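PDB 2PHP: uncharacterized protein MJ0236 from Methanocaldococcus jannaschii DSM 2661, which probably phosphorylates hydroxymethylpyrimidine and its phosphate and joins the resulting pyrophosphate to a thiazole phosphate to make thiamine phosphate, this chain being the ThiN synthase domain. Local coordinates for residues Lys81-Ala86 / Ser128-Thr134. Numbering follows the deposited sequence.
Sequences KIILSA and STMEWGT
Segments 81-86 and 129-134, on two roughly parallel helices of the ThiN domain, 77-87 and 129-141, approach to 8.3 Å between axes, inclined at 35°, with Ser85, Ala86 and Thr134 forming a small-residue patch. Ser85 CB lies 3.6 Å from Thr134 CG2, a methyl that also faces Ala86 N. No hydrogen bond crosses; each hydroxyl turns back into its own helix, which suits serine and threonine to a close interface. With OG1 beside its own backbone N (chi1 -64°), Thr134 bonds Met130 O at 2.7 Å and presents CG2 to the other helix. Likewise Ser85 OG reaches Lys81 O at 2.8 Å, on the face of that carbonyl opposite Ser85 N. A glycine in place of Thr134 would probably open a gap beside Ser85 and Ala86 and cost Met130 O its hydroxyl donor. On the side toward the sheet, Ile82 CD1 rests 3.8 Å from the selenium of Met130, a selenomethionine whose bent chain lies beside the isoleucine. At the solvent edge the aliphatic part of Lys81 passes Glu131 and the N-cap Ser128, while Lys81 NZ stays 4.0 Å from Glu131 OE2, too far for a salt bridge. Ile82 and Met130 touch Arg161 and Ala86 touches Leu163, so both helices meet strand 159-164, while Ile83 carries helix 77-87 on to strands 37-40 and 50-53.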
ATOM      1  N   LYS B  81       9.922  -6.933  24.011  1.00 28.88           N
ATOM      2  CA  LYS B  81      10.182  -6.871  25.453  1.00 30.16           C
ATOM      3  C   LYS B  81       9.114  -7.657  26.209  1.00 29.20           C
ATOM      4  O   LYS B  81       9.405  -8.310  27.206  1.00 29.44           O
ATOM      5  CB  LYS B  81      10.180  -5.420  25.948  1.00 29.34           C
ATOM      6  CG  LYS B  81      11.348  -4.555  25.466  1.00 33.96           C
ATOM      7  CD  LYS B  81      11.245  -3.156  26.066  1.00 39.32           C
ATOM      8  CE  LYS B  81      12.169  -2.148  25.392  1.00 43.83           C
ATOM      9  NZ  LYS B  81      13.607  -2.465  25.609  1.00 47.95           N
ATOM     10  N   ILE B  82       7.874  -7.592  25.732  1.00 27.46           N
ATOM     11  CA  ILE B  82       6.792  -8.314  26.388  1.00 27.76           C
ATOM     12  C   ILE B  82       6.962  -9.828  26.228  1.00 29.25           C
ATOM     13  O   ILE B  82       6.892 -10.570  27.208  1.00 30.14           O
ATOM     14  CB  ILE B  82       5.413  -7.901  25.829  1.00 26.73           C
ATOM     15  CG1 ILE B  82       5.140  -6.428  26.146  1.00 25.91           C
ATOM     16  CG2 ILE B  82       4.333  -8.795  26.427  1.00 27.72           C
ATOM     17  CD1 ILE B  82       3.923  -5.838  25.403  1.00 27.19           C
ATOM     18  N   ILE B  83       7.191 -10.281  24.999  1.00 29.29           N
ATOM     19  CA  ILE B  83       7.367 -11.707  24.737  1.00 29.53           C
ATOM     20  C   ILE B  83       8.573 -12.305  25.467  1.00 30.74           C
ATOM     21  O   ILE B  83       8.457 -13.345  26.110  1.00 31.25           O
ATOM     22  CB  ILE B  83       7.491 -11.981  23.223  1.00 28.02           C
ATOM     23  CG1 ILE B  83       6.187 -11.561  22.531  1.00 27.21           C
ATOM     24  CG2 ILE B  83       7.782 -13.466  22.982  1.00 25.54           C
ATOM     25  CD1 ILE B  83       6.252 -11.518  21.023  1.00 27.92           C
ATOM     26  N   LEU B  84       9.729 -11.656  25.372  1.00 31.18           N
ATOM     27  CA  LEU B  84      10.910 -12.163  26.057  1.00 32.29           C
ATOM     28  C   LEU B  84      10.711 -12.199  27.564  1.00 33.51           C
ATOM     29  O   LEU B  84      11.236 -13.088  28.237  1.00 32.95           O
ATOM     30  CB  LEU B  84      12.142 -11.327  25.708  1.00 33.12           C
ATOM     31  CG  LEU B  84      12.854 -11.781  24.429  1.00 34.43           C
ATOM     32  CD1 LEU B  84      11.911 -11.650  23.238  1.00 36.40           C
ATOM     33  CD2 LEU B  84      14.113 -10.955  24.218  1.00 37.57           C
ATOM     34  N   SER B  85       9.954 -11.242  28.100  1.00 33.07           N
ATOM     35  CA  SER B  85       9.691 -11.218  29.537  1.00 35.05           C
ATOM     36  C   SER B  85       8.768 -12.374  29.926  1.00 35.67           C
ATOM     37  O   SER B  85       9.037 -13.109  30.875  1.00 35.65           O
ATOM     38  CB  SER B  85       9.044  -9.893  29.953  1.00 34.87           C
ATOM     39  OG  SER B  85       9.962  -8.815  29.877  1.00 38.79           O
ATOM     40  N   ALA B  86       7.674 -12.534  29.191  1.00 36.23           N
ATOM     41  CA  ALA B  86       6.724 -13.598  29.484  1.00 37.75           C
ATOM     42  C   ALA B  86       7.328 -14.984  29.295  1.00 38.32           C
ATOM     43  O   ALA B  86       6.975 -15.921  30.020  1.00 39.12           O
ATOM     44  CB  ALA B  86       5.482 -13.449  28.609  1.00 36.01           C
ATOM     45  N   SER B 128      12.605  -0.985  32.259  1.00 47.43           N
ATOM     46  CA  SER B 128      11.821  -0.816  31.045  1.00 45.43           C
ATOM     47  C   SER B 128      10.376  -1.095  31.444  1.00 43.47           C
ATOM     48  O   SER B 128      10.076  -2.163  31.982  1.00 42.97           O
ATOM     49  CB  SER B 128      12.269  -1.821  29.987  1.00 46.61           C
ATOM     50  OG  SER B 128      11.224  -2.098  29.067  1.00 49.63           O
ATOM     51  N   THR B 129       9.486  -0.139  31.199  1.00 39.75           N
ATOM     52  CA  THR B 129       8.087  -0.319  31.558  1.00 39.01           C
ATOM     53  C   THR B 129       7.535  -1.665  31.092  1.00 39.43           C
ATOM     54  O   THR B 129       6.871  -2.363  31.857  1.00 38.78           O
ATOM     55  CB  THR B 129       7.195   0.775  30.941  1.00 38.13           C
ATOM     56  OG1 THR B 129       7.750   2.067  31.212  1.00 38.70           O
ATOM     57  CG2 THR B 129       5.786   0.697  31.528  1.00 36.56           C
HETATM   58  N   MSE B 130       7.806  -2.028  29.839  1.00 39.05           N
HETATM   59  CA  MSE B 130       7.285  -3.285  29.296  1.00 39.92           C
HETATM   60  C   MSE B 130       7.865  -4.552  29.907  1.00 39.59           C
HETATM   61  O   MSE B 130       7.163  -5.554  30.036  1.00 39.67           O
HETATM   62  CB  MSE B 130       7.457  -3.322  27.776  1.00 42.00           C
HETATM   63  CG  MSE B 130       6.541  -2.353  27.023  1.00 43.99           C
HETATM   64 SE   MSE B 130       4.618  -2.664  27.337  1.00 51.47          SE
HETATM   65  CE  MSE B 130       4.379  -1.378  28.774  1.00 45.14           C
ATOM     66  N   GLU B 131       9.138  -4.524  30.289  1.00 39.24           N
ATOM     67  CA  GLU B 131       9.747  -5.709  30.890  1.00 38.65           C
ATOM     68  C   GLU B 131       9.246  -5.849  32.327  1.00 37.69           C
ATOM     69  O   GLU B 131       8.804  -6.919  32.754  1.00 36.46           O
ATOM     70  CB  GLU B 131      11.274  -5.587  30.870  1.00 38.82           C
ATOM     71  CG  GLU B 131      11.818  -5.096  29.545  1.00 42.75           C
ATOM     72  CD  GLU B 131      13.334  -5.061  29.494  1.00 44.66           C
ATOM     73  OE1 GLU B 131      13.967  -4.713  30.516  1.00 45.06           O
ATOM     74  OE2 GLU B 131      13.889  -5.367  28.417  1.00 45.95           O
ATOM     75  N   TRP B 132       9.305  -4.746  33.060  1.00 36.66           N
ATOM     76  CA  TRP B 132       8.871  -4.717  34.445  1.00 38.04           C
ATOM     77  C   TRP B 132       7.380  -5.019  34.603  1.00 38.06           C
ATOM     78  O   TRP B 132       6.986  -5.821  35.455  1.00 38.25           O
ATOM     79  CB  TRP B 132       9.188  -3.347  35.047  1.00 39.55           C
ATOM     80  CG  TRP B 132       8.496  -3.105  36.335  1.00 41.99           C
ATOM     81  CD1 TRP B 132       8.883  -3.536  37.571  1.00 41.76           C
ATOM     82  CD2 TRP B 132       7.236  -2.449  36.510  1.00 42.83           C
ATOM     83  NE1 TRP B 132       7.935  -3.189  38.506  1.00 43.26           N
ATOM     84  CE2 TRP B 132       6.916  -2.521  37.882  1.00 43.14           C
ATOM     85  CE3 TRP B 132       6.348  -1.806  35.638  1.00 43.25           C
ATOM     86  CZ2 TRP B 132       5.736  -1.976  38.405  1.00 43.60           C
ATOM     87  CZ3 TRP B 132       5.175  -1.263  36.157  1.00 42.99           C
ATOM     88  CH2 TRP B 132       4.881  -1.351  37.530  1.00 44.01           C
ATOM     89  N   GLY B 133       6.557  -4.364  33.789  1.00 36.75           N
ATOM     90  CA  GLY B 133       5.118  -4.565  33.863  1.00 35.87           C
ATOM     91  C   GLY B 133       4.693  -5.987  33.556  1.00 36.71           C
ATOM     92  O   GLY B 133       3.797  -6.534  34.203  1.00 34.85           O
ATOM     93  N   THR B 134       5.326  -6.587  32.550  1.00 35.58           N
ATOM     94  CA  THR B 134       5.005  -7.954  32.173  1.00 37.21           C
ATOM     95  C   THR B 134       5.385  -8.876  33.327  1.00 38.43           C
ATOM     96  O   THR B 134       4.611  -9.751  33.718  1.00 36.89           O
ATOM     97  CB  THR B 134       5.769  -8.380  30.903  1.00 37.12           C
ATOM     98  OG1 THR B 134       5.342  -7.573  29.796  1.00 37.02           O
ATOM     99  CG2 THR B 134       5.512  -9.850  30.588  1.00 35.26           C
TER